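Local coordinates for protein Rep (Escherichia coli, PDB 3VW4) that binds the replication origin of plasmid ColE2-P9 and unwinds its duplex DNA, this chain being the DNA-binding domain of the initiator-primase, at residues Glu15-Trp20 / Asp37-Arg42; Pro30-Trp35 / Tyr69-Phe74. All coordinates share one frame; numbering follows the deposited sequence.

Contact 1: residues Glu15-Trp20 / Asp37-Arg42; sequences EKVRKW and DAVIQR. With nucleotides of chain D; nucleotides of chain C.
Trp20 and Arg42 join the first two helices of the helical DNA-binding domain, 7-24 and 32-49. The segment axes run closer to antiparallel than parallel, at 140°, and approach to 10.2 Å. The Arg42 guanidinium lies nearly flat on the Trp20 indole, as in a cation-pi stack. The planes differ by 18°. Trp20 NE1 sits beneath the rim of the guanidinium; the nitrogens that meet there are all donors, and the pair meets as a stack, not as a hydrogen bond. The Arg42 chain bends at chi2 and chi3, which lays the guanidinium back over the indole. Trp20 CG stands anti to the backbone N (chi1 159°), and the indole thus reaches across to the other helix. The far corner of its six-membered ring meets Val39, with Trp20 CZ3 3.8 Å from Val39 CG2, near the ring plane. Beside it Val17 CG1 packs on Val39 CG1 at 4.0 Å. Val17 CG2 turns to the aliphatic part of Arg42, meeting its CG. Ile66 of helix 56-73 touches both valines. Arg18 leaves its helix on the side away from helix 32-49, and its guanidinium lies against the DNA. Glu15 grips it side-on, Arg18 NE bonding OE2 and NH2 bonding OE1. One guanidinium face covers the sugar of DA2 of chain D, with Arg18 NH1 2.9 Å from O4' of that nucleotide.

Contact 2: residues Pro30-Trp35 / Tyr69-Phe74; sequences PVFSQW and YTHRKF. With nucleotides of chain D.
Phe32 and His71 set the backbone register, their CA atoms 6.5 Å apart where the start of helix 32-49 meets the last turn of helix 56-73. His71 NE2 donates to Pro30 O at 3.1 Å, with the acceptor near the imidazole plane and the donor on a carbonyl lone pair. Phe32 CB lies over the imidazole face, 3.8 Å from the ring centroid. The phenyl edge turns to that ring, T-shaped, with the planes 62° apart. Trp35 completes the aromatic cluster, its CD1 3.6 Å from His71 CD2. Trp35 NE1 donates to Thr70 OG1 at 2.8 Å, fairly straight (161°) and in the indole plane. Thr70 OG1 sits between its backbone N and carbonyl carbon (chi1 61°), where the indole N-H reaches it, and also bonds Ile66 O. On the DNA side of helix 56-73, Tyr69 lays its ring face over the base of DA2 of chain D, with Tyr69 CG 3.3 Å from C6. Lys73 CD covers the opposite face, and Lys73 NZ bonds O4 of DT3 of chain D at 2.7 Å. With an alanine in place of Tyr69, the base of DA2 would probably lose its aromatic cover, and the Lys73 chain the ring it lies on. Phe74 covers DA4 of chain D. The donation from His71 implies a proton on NE2, while Thr70 OG1 ties the buried indole to helix 56-73.

In the fold
Both contacts use helix 32-49: contact 1 sets it against helix 7-24, contact 2 against helix 56-73. They meet where Trp20 CZ3 lies 4.1 Å from Trp35 CH2, and Ile66 touches residues of contact 1 while bonding to Thr70. Both are partly buried. In contact 1 the valines are the buried part and the arginine-tryptophan stack is partly exposed. In contact 2 Trp35 and Thr70 are buried, with the histidine and phenylalanine nearer the surface. Contact 1 is held by apolar packing and a stack, contact 2 by two directed hydrogen bonds and an aromatic cluster. Each also reaches chain D: contact 1 mainly at a sugar, contact 2 mainly at bases.

Contact 1: residues Glu15-Trp20 / Asp37-Arg42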
loop_
_atom_site.group_PDB
_atom_site.type_symbol
_atom_site.label_atom_id
_atom_site.label_comp_id
_atom_site.label_asym_id
_atom_site.label_seq_id
_atom_site.Cartn_x
_atom_site.Cartn_y
_atom_site.Cartn_z
ATOM N N GLU A 15 0.365 0.465 -18.348
ATOM C CA GLU A 15 0.827 1.219 -17.131
ATOM C C GLU A 15 -0.319 1.482 -16.160
ATOM O O GLU A 15 -0.165 1.254 -14.979
ATOM C CB GLU A 15 1.496 2.576 -17.527
ATOM C CG GLU A 15 2.837 2.429 -18.178
ATOM C CD GLU A 15 3.864 1.961 -17.165
ATOM O OE1 GLU A 15 4.066 2.709 -16.157
ATOM O OE2 GLU A 15 4.458 0.868 -17.347
ATOM N N LYS A 16 -1.440 2.031 -16.655
ATOM C CA LYS A 16 -2.633 2.298 -15.845
ATOM C C LYS A 16 -3.059 1.045 -15.084
ATOM O O LYS A 16 -2.995 0.994 -13.879
ATOM C CB LYS A 16 -3.771 2.699 -16.765
ATOM C CG LYS A 16 -4.130 4.139 -16.677
ATOM C CD LYS A 16 -4.886 4.391 -15.403
ATOM C CE LYS A 16 -5.592 5.750 -15.461
ATOM N NZ LYS A 16 -4.871 6.823 -14.686
ATOM N N VAL A 17 -3.439 0.024 -15.813
ATOM C CA VAL A 17 -3.960 -1.171 -15.237
ATOM C C VAL A 17 -2.950 -1.927 -14.305
ATOM O O VAL A 17 -3.354 -2.542 -13.292
ATOM C CB VAL A 17 -4.484 -2.085 -16.371
ATOM C CG1 VAL A 17 -4.798 -3.483 -15.898
ATOM C CG2 VAL A 17 -5.698 -1.478 -17.009
ATOM N N ARG A 18 -1.652 -1.931 -14.624
ATOM C CA ARG A 18 -0.786 -2.759 -13.801
ATOM C C ARG A 18 -0.752 -2.179 -12.386
ATOM O O ARG A 18 -0.709 -2.887 -11.409
ATOM C CB ARG A 18 0.602 -2.954 -14.460
ATOM C CG ARG A 18 1.603 -1.823 -14.257
ATOM C CD ARG A 18 2.890 -2.139 -14.963
ATOM N NE ARG A 18 3.612 -0.915 -15.134
ATOM C CZ ARG A 18 4.492 -0.445 -14.257
ATOM N NH1 ARG A 18 4.766 -1.113 -13.127
ATOM N NH2 ARG A 18 5.075 0.699 -14.512
ATOM N N LYS A 19 -0.855 -0.870 -12.305
ATOM C CA LYS A 19 -0.757 -0.190 -11.027
ATOM C C LYS A 19 -2.004 -0.455 -10.193
ATOM O O LYS A 19 -1.942 -0.524 -8.945
ATOM C CB LYS A 19 -0.543 1.319 -11.195
ATOM C CG LYS A 19 0.891 1.836 -10.963
ATOM C CD LYS A 19 1.598 2.089 -12.316
ATOM C CE LYS A 19 2.377 3.448 -12.421
ATOM N NZ LYS A 19 3.630 3.547 -11.561
ATOM N N TRP A 20 -3.128 -0.583 -10.902
ATOM C CA TRP A 20 -4.417 -0.845 -10.289
ATOM C C TRP A 20 -4.427 -2.282 -9.790
ATOM O O TRP A 20 -4.683 -2.513 -8.637
ATOM C CB TRP A 20 -5.501 -0.573 -11.298
ATOM C CG TRP A 20 -6.811 -1.279 -10.970
ATOM C CD1 TRP A 20 -7.900 -0.791 -10.235
ATOM C CD2 TRP A 20 -7.198 -2.636 -11.340
ATOM N NE1 TRP A 20 -8.862 -1.719 -10.170
ATOM C CE2 TRP A 20 -8.529 -2.828 -10.817
ATOM C CE3 TRP A 20 -6.602 -3.641 -12.041
ATOM C CZ2 TRP A 20 -9.208 -3.990 -10.972
ATOM C CZ3 TRP A 20 -7.296 -4.829 -12.204
ATOM C CH2 TRP A 20 -8.574 -5.013 -11.632
ATOM N N ASP A 37 -10.199 -12.619 -16.044
ATOM C CA ASP A 37 -11.314 -11.898 -16.585
ATOM C C ASP A 37 -11.385 -10.489 -15.980
ATOM O O ASP A 37 -11.492 -9.496 -16.724
ATOM C CB ASP A 37 -12.573 -12.700 -16.444
ATOM C CG ASP A 37 -12.581 -13.979 -17.347
ATOM O OD1 ASP A 37 -11.725 -14.102 -18.369
ATOM O OD2 ASP A 37 -13.516 -14.890 -17.066
ATOM N N ALA A 38 -11.135 -10.403 -14.676
ATOM C CA ALA A 38 -11.155 -9.126 -13.994
ATOM C C ALA A 38 -10.219 -8.082 -14.622
ATOM O O ALA A 38 -10.665 -6.916 -14.836
ATOM C CB ALA A 38 -10.897 -9.242 -12.513
ATOM N N VAL A 39 -8.982 -8.473 -14.931
ATOM C CA VAL A 39 -8.006 -7.524 -15.345
ATOM C C VAL A 39 -8.275 -7.096 -16.791
ATOM O O VAL A 39 -8.374 -5.876 -17.088
ATOM C CB VAL A 39 -6.646 -8.131 -15.205
ATOM C CG1 VAL A 39 -5.589 -7.382 -16.022
ATOM C CG2 VAL A 39 -6.334 -8.217 -13.725
ATOM N N ILE A 40 -8.488 -8.064 -17.676
ATOM C CA ILE A 40 -8.935 -7.737 -19.016
ATOM C C ILE A 40 -10.091 -6.750 -18.983
ATOM O O ILE A 40 -10.111 -5.801 -19.711
ATOM C CB ILE A 40 -9.399 -8.989 -19.762
ATOM C CG1 ILE A 40 -8.213 -9.941 -19.897
ATOM C CG2 ILE A 40 -10.040 -8.633 -21.108
ATOM C CD1 ILE A 40 -8.617 -11.245 -20.600
ATOM N N GLN A 41 -11.039 -6.970 -18.093
ATOM C CA GLN A 41 -12.191 -6.112 -18.050
ATOM C C GLN A 41 -11.809 -4.672 -17.639
ATOM O O GLN A 41 -12.296 -3.698 -18.206
ATOM C CB GLN A 41 -13.159 -6.749 -17.150
ATOM C CG GLN A 41 -14.303 -5.920 -16.725
ATOM C CD GLN A 41 -15.376 -6.807 -16.105
ATOM O OE1 GLN A 41 -16.342 -7.169 -16.799
ATOM N NE2 GLN A 41 -15.196 -7.210 -14.798
ATOM N N ARG A 42 -10.836 -4.552 -16.749
ATOM C CA ARG A 42 -10.302 -3.238 -16.442
ATOM C C ARG A 42 -9.489 -2.601 -17.610
ATOM O O ARG A 42 -9.525 -1.373 -17.814
ATOM C CB ARG A 42 -9.558 -3.205 -15.129
ATOM C CG ARG A 42 -9.076 -1.811 -14.903
ATOM C CD ARG A 42 -9.203 -1.292 -13.486
ATOM N NE ARG A 42 -10.550 -1.124 -13.010
ATOM C CZ ARG A 42 -10.923 -0.179 -12.157
ATOM N NH1 ARG A 42 -10.057 0.717 -11.728
ATOM N NH2 ARG A 42 -12.174 -0.106 -11.748
ATOM P P DA D 2 10.106 -4.180 -16.741
ATOM O OP1 DA D 2 11.079 -3.104 -16.818
ATOM O OP2 DA D 2 10.486 -5.625 -16.544
ATOM O "O5'" DA D 2 9.194 -3.723 -15.488
ATOM C "C5'" DA D 2 8.325 -2.556 -15.492
ATOM C "C4'" DA D 2 7.537 -2.478 -14.192
ATOM O "O4'" DA D 2 6.341 -3.312 -14.208
ATOM C "C3'" DA D 2 8.260 -2.940 -12.936
ATOM O "O3'" DA D 2 7.535 -2.400 -11.869
ATOM C "C2'" DA D 2 8.025 -4.440 -12.989
ATOM C "C1'" DA D 2 6.598 -4.537 -13.511
ATOM N N9 DA D 2 6.259 -5.633 -14.420
ATOM C C8 DA D 2 7.031 -6.369 -15.276
ATOM N N7 DA D 2 6.354 -7.255 -15.970
ATOM C C5 DA D 2 5.036 -7.034 -15.596
ATOM C C6 DA D 2 3.822 -7.591 -16.028
ATOM N N6 DA D 2 3.728 -8.568 -16.940
ATOM N N1 DA D 2 2.688 -7.144 -15.449
ATOM C C2 DA D 2 2.778 -6.211 -14.499
ATOM N N3 DA D 2 3.852 -5.589 -14.033
ATOM C C4 DA D 2 4.961 -6.041 -14.642
ATOM P P DT C 20 1.462 6.109 -6.325
ATOM O OP1 DT C 20 1.259 5.027 -5.315
ATOM O OP2 DT C 20 0.740 6.019 -7.614
ATOM O "O5'" DT C 20 1.123 7.534 -5.680
ATOM C "C5'" DT C 20 0.893 7.724 -4.254
ATOM C "C4'" DT C 20 -0.530 7.381 -3.868
ATOM O "O4'" DT C 20 -1.264 6.945 -5.033
ATOM C "C3'" DT C 20 -0.658 6.244 -2.857
ATOM O "O3'" DT C 20 -0.785 6.791 -1.545
ATOM C "C2'" DT C 20 -1.968 5.569 -3.226
ATOM C "C1'" DT C 20 -2.296 6.053 -4.641
ATOM N N1 DT C 20 -2.420 4.993 -5.686
ATOM C C2 DT C 20 -3.301 5.213 -6.727
ATOM O O2 DT C 20 -3.956 6.238 -6.844
ATOM N N3 DT C 20 -3.378 4.184 -7.640
ATOM C C4 DT C 20 -2.681 2.986 -7.615
ATOM O O4 DT C 20 -2.850 2.162 -8.510
ATOM C C5 DT C 20 -1.777 2.820 -6.492
ATOM C C7 DT C 20 -0.981 1.555 -6.377
ATOM C C6 DT C 20 -1.691 3.820 -5.600
#

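Contact 2: residues Pro30-Trp35 / Tyr69-Phe74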
loop_
_atom_site.group_PDB
_atom_site.type_symbol
_atom_site.label_atom_id
_atom_site.label_comp_id
_atom_site.label_asym_id
_atom_site.label_seq_id
_atom_site.Cartn_x
_atom_site.Cartn_y
_atom_site.Cartn_z
ATOM N N PRO A 30 -8.855 -13.187 -6.031
ATOM C CA PRO A 30 -9.611 -14.079 -6.911
ATOM C C PRO A 30 -8.716 -15.162 -7.559
ATOM O O PRO A 30 -7.626 -14.855 -7.987
ATOM C CB PRO A 30 -10.174 -13.132 -7.960
ATOM C CG PRO A 30 -9.253 -11.972 -7.945
ATOM C CD PRO A 30 -8.868 -11.795 -6.518
ATOM N N VAL A 31 -9.181 -16.410 -7.625
ATOM C CA VAL A 31 -8.474 -17.468 -8.312
ATOM C C VAL A 31 -8.137 -17.036 -9.691
ATOM O O VAL A 31 -8.766 -16.122 -10.248
ATOM C CB VAL A 31 -9.292 -18.789 -8.314
ATOM C CG1 VAL A 31 -9.440 -19.334 -6.890
ATOM C CG2 VAL A 31 -10.623 -18.611 -8.979
ATOM N N PHE A 32 -7.151 -17.662 -10.298
ATOM C CA PHE A 32 -6.677 -17.174 -11.628
ATOM C C PHE A 32 -7.771 -16.915 -12.708
ATOM O O PHE A 32 -7.817 -15.794 -13.280
ATOM C CB PHE A 32 -5.544 -18.039 -12.193
ATOM C CG PHE A 32 -5.037 -17.570 -13.528
ATOM C CD1 PHE A 32 -4.268 -16.386 -13.643
ATOM C CD2 PHE A 32 -5.334 -18.303 -14.689
ATOM C CE1 PHE A 32 -3.839 -15.967 -14.880
ATOM C CE2 PHE A 32 -4.891 -17.899 -15.920
ATOM C CZ PHE A 32 -4.162 -16.725 -16.019
ATOM N N SER A 33 -8.633 -17.891 -12.999
ATOM C CA SER A 33 -9.551 -17.731 -14.123
ATOM C C SER A 33 -10.416 -16.495 -13.931
ATOM O O SER A 33 -10.775 -15.826 -14.911
ATOM C CB SER A 33 -10.407 -18.941 -14.320
ATOM O OG SER A 33 -10.974 -19.269 -13.083
ATOM N N GLN A 34 -10.720 -16.152 -12.672
ATOM C CA GLN A 34 -11.565 -14.994 -12.431
ATOM C C GLN A 34 -10.743 -13.697 -12.505
ATOM O O GLN A 34 -11.181 -12.697 -13.030
ATOM C CB GLN A 34 -12.326 -15.109 -11.111
ATOM C CG GLN A 34 -13.496 -16.059 -11.091
ATOM C CD GLN A 34 -14.316 -16.090 -12.339
ATOM O OE1 GLN A 34 -14.496 -17.142 -12.901
ATOM N NE2 GLN A 34 -14.822 -14.979 -12.782
ATOM N N TRP A 35 -9.533 -13.754 -11.990
ATOM C CA TRP A 35 -8.621 -12.648 -12.018
ATOM C C TRP A 35 -8.308 -12.292 -13.459
ATOM O O TRP A 35 -8.172 -11.153 -13.835
ATOM C CB TRP A 35 -7.377 -13.113 -11.263
ATOM C CG TRP A 35 -6.313 -12.061 -11.162
ATOM C CD1 TRP A 35 -4.968 -12.185 -11.494
ATOM C CD2 TRP A 35 -6.478 -10.698 -10.636
ATOM N NE1 TRP A 35 -4.315 -10.994 -11.253
ATOM C CE2 TRP A 35 -5.202 -10.060 -10.747
ATOM C CE3 TRP A 35 -7.560 -9.960 -10.144
ATOM C CZ2 TRP A 35 -5.020 -8.768 -10.399
ATOM C CZ3 TRP A 35 -7.355 -8.626 -9.786
ATOM C CH2 TRP A 35 -6.106 -8.065 -9.903
ATOM N N TYR A 69 1.423 -12.219 -14.485
ATOM C CA TYR A 69 2.490 -11.741 -13.631
ATOM C C TYR A 69 2.019 -11.574 -12.205
ATOM O O TYR A 69 2.621 -12.149 -11.297
ATOM C CB TYR A 69 3.038 -10.449 -14.207
ATOM C CG TYR A 69 4.206 -9.831 -13.576
ATOM C CD1 TYR A 69 4.070 -8.955 -12.492
ATOM C CD2 TYR A 69 5.497 -10.074 -14.071
ATOM C CE1 TYR A 69 5.214 -8.372 -11.905
ATOM C CE2 TYR A 69 6.615 -9.496 -13.492
ATOM C CZ TYR A 69 6.459 -8.637 -12.427
ATOM O OH TYR A 69 7.565 -8.009 -11.898
ATOM N N THR A 70 0.909 -10.868 -12.013
ATOM C CA THR A 70 0.437 -10.544 -10.685
ATOM C C THR A 70 -0.115 -11.778 -9.963
ATOM O O THR A 70 0.107 -11.924 -8.773
ATOM C CB THR A 70 -0.640 -9.500 -10.679
ATOM O OG1 THR A 70 -1.736 -10.032 -11.437
ATOM C CG2 THR A 70 -0.170 -8.206 -11.213
ATOM N N HIS A 71 -0.764 -12.694 -10.650
ATOM C CA HIS A 71 -1.240 -13.941 -9.961
ATOM C C HIS A 71 -0.091 -14.734 -9.461
ATOM O O HIS A 71 -0.131 -15.228 -8.365
ATOM C CB HIS A 71 -2.134 -14.807 -10.813
ATOM C CG HIS A 71 -3.150 -15.517 -10.005
ATOM N ND1 HIS A 71 -3.087 -16.867 -9.728
ATOM C CD2 HIS A 71 -4.297 -15.036 -9.317
ATOM C CE1 HIS A 71 -4.129 -17.200 -8.918
ATOM N NE2 HIS A 71 -4.868 -16.091 -8.682
ATOM N N ARG A 72 0.987 -14.794 -10.261
ATOM C CA ARG A 72 2.140 -15.579 -9.924
ATOM C C ARG A 72 2.959 -14.916 -8.829
ATOM O O ARG A 72 3.446 -15.622 -7.949
ATOM C CB ARG A 72 3.020 -15.870 -11.146
ATOM C CG ARG A 72 4.174 -16.824 -10.814
ATOM C CD ARG A 72 4.969 -17.244 -12.046
ATOM N NE ARG A 72 5.782 -16.149 -12.637
ATOM C CZ ARG A 72 5.436 -15.357 -13.669
ATOM N NH1 ARG A 72 4.248 -15.504 -14.267
ATOM N NH2 ARG A 72 6.290 -14.409 -14.119
ATOM N N LYS A 73 3.112 -13.588 -8.844
ATOM C CA LYS A 73 4.049 -13.012 -7.866
ATOM C C LYS A 73 3.466 -12.478 -6.552
ATOM O O LYS A 73 4.198 -12.275 -5.589
ATOM C CB LYS A 73 4.995 -11.999 -8.507
ATOM C CG LYS A 73 5.676 -12.556 -9.718
ATOM C CD LYS A 73 6.582 -11.591 -10.351
ATOM C CE LYS A 73 7.690 -12.411 -10.944
ATOM N NZ LYS A 73 8.968 -11.882 -10.411
ATOM N N PHE A 74 2.149 -12.262 -6.503
ATOM C CA PHE A 74 1.568 -11.586 -5.352
ATOM C C PHE A 74 0.952 -12.569 -4.315
ATOM O O PHE A 74 0.423 -13.658 -4.649
ATOM C CB PHE A 74 0.561 -10.567 -5.872
ATOM C CG PHE A 74 1.170 -9.274 -6.280
ATOM C CD1 PHE A 74 2.194 -9.221 -7.292
ATOM C CD2 PHE A 74 0.784 -8.091 -5.671
ATOM C CE1 PHE A 74 2.777 -8.018 -7.664
ATOM C CE2 PHE A 74 1.380 -6.884 -6.084
ATOM C CZ PHE A 74 2.373 -6.862 -7.064
ATOM P P DA D 2 10.106 -4.180 -16.741
ATOM O OP1 DA D 2 11.079 -3.104 -16.818
ATOM O OP2 DA D 2 10.486 -5.625 -16.544
ATOM O "O5'" DA D 2 9.194 -3.723 -15.488
ATOM C "C5'" DA D 2 8.325 -2.556 -15.492
ATOM C "C4'" DA D 2 7.537 -2.478 -14.192
ATOM O "O4'" DA D 2 6.341 -3.312 -14.208
ATOM C "C3'" DA D 2 8.260 -2.940 -12.936
ATOM O "O3'" DA D 2 7.535 -2.400 -11.869
ATOM C "C2'" DA D 2 8.025 -4.440 -12.989
ATOM C "C1'" DA D 2 6.598 -4.537 -13.511
ATOM N N9 DA D 2 6.259 -5.633 -14.420
ATOM C C8 DA D 2 7.031 -6.369 -15.276
ATOM N N7 DA D 2 6.354 -7.255 -15.970
ATOM C C5 DA D 2 5.036 -7.034 -15.596
ATOM C C6 DA D 2 3.822 -7.591 -16.028
ATOM N N6 DA D 2 3.728 -8.568 -16.940
ATOM N N1 DA D 2 2.688 -7.144 -15.449
ATOM C C2 DA D 2 2.778 -6.211 -14.499
ATOM N N3 DA D 2 3.852 -5.589 -14.033
ATOM C C4 DA D 2 4.961 -6.041 -14.642
ATOM P P DA D 4 5.238 -2.070 -5.529
ATOM O OP1 DA D 4 5.260 -0.875 -6.425
ATOM O OP2 DA D 4 6.345 -2.397 -4.591
ATOM O "O5'" DA D 4 3.933 -2.014 -4.613
ATOM C "C5'" DA D 4 2.649 -1.795 -5.176
ATOM C "C4'" DA D 4 1.646 -2.474 -4.283
ATOM O "O4'" DA D 4 1.755 -3.931 -4.324
ATOM C "C3'" DA D 4 1.752 -2.073 -2.813
ATOM O "O3'" DA D 4 0.390 -1.889 -2.400
ATOM C "C2'" DA D 4 2.463 -3.269 -2.185
ATOM C "C1'" DA D 4 2.004 -4.444 -3.041
ATOM N N9 DA D 4 2.938 -5.544 -3.211
ATOM C C8 DA D 4 4.215 -5.517 -3.709
ATOM N N7 DA D 4 4.762 -6.708 -3.827
ATOM C C5 DA D 4 3.746 -7.579 -3.460
ATOM C C6 DA D 4 3.675 -8.983 -3.397
ATOM N N6 DA D 4 4.677 -9.795 -3.737
ATOM N N1 DA D 4 2.517 -9.536 -2.971
ATOM C C2 DA D 4 1.499 -8.726 -2.654
ATOM N N3 DA D 4 1.435 -7.394 -2.699
ATOM C C4 DA D 4 2.617 -6.877 -3.078
ATOM P P DT D 3 8.103 -2.606 -10.387
ATOM O OP1 DT D 3 7.833 -1.353 -9.683
ATOM O OP2 DT D 3 9.477 -3.162 -10.288
ATOM O "O5'" DT D 3 7.341 -3.819 -9.675
ATOM C "C5'" DT D 3 5.912 -3.971 -9.836
ATOM C "C4'" DT D 3 5.304 -4.376 -8.518
ATOM O "O4'" DT D 3 5.528 -5.787 -8.362
ATOM C "C3'" DT D 3 5.965 -3.723 -7.309
ATOM O "O3'" DT D 3 4.990 -3.435 -6.328
ATOM C "C2'" DT D 3 6.943 -4.769 -6.805
ATOM C "C1'" DT D 3 6.321 -6.061 -7.236
ATOM N N1 DT D 3 7.252 -7.126 -7.603
ATOM C C2 DT D 3 7.080 -8.332 -6.957
ATOM O O2 DT D 3 6.229 -8.518 -6.108
ATOM N N3 DT D 3 7.989 -9.297 -7.296
ATOM C C4 DT D 3 8.983 -9.203 -8.246
ATOM O O4 DT D 3 9.695 -10.175 -8.480
ATOM C C5 DT D 3 9.126 -7.908 -8.869
ATOM C C7 DT D 3 10.238 -7.699 -9.847
ATOM C C6 DT D 3 8.248 -6.950 -8.538
#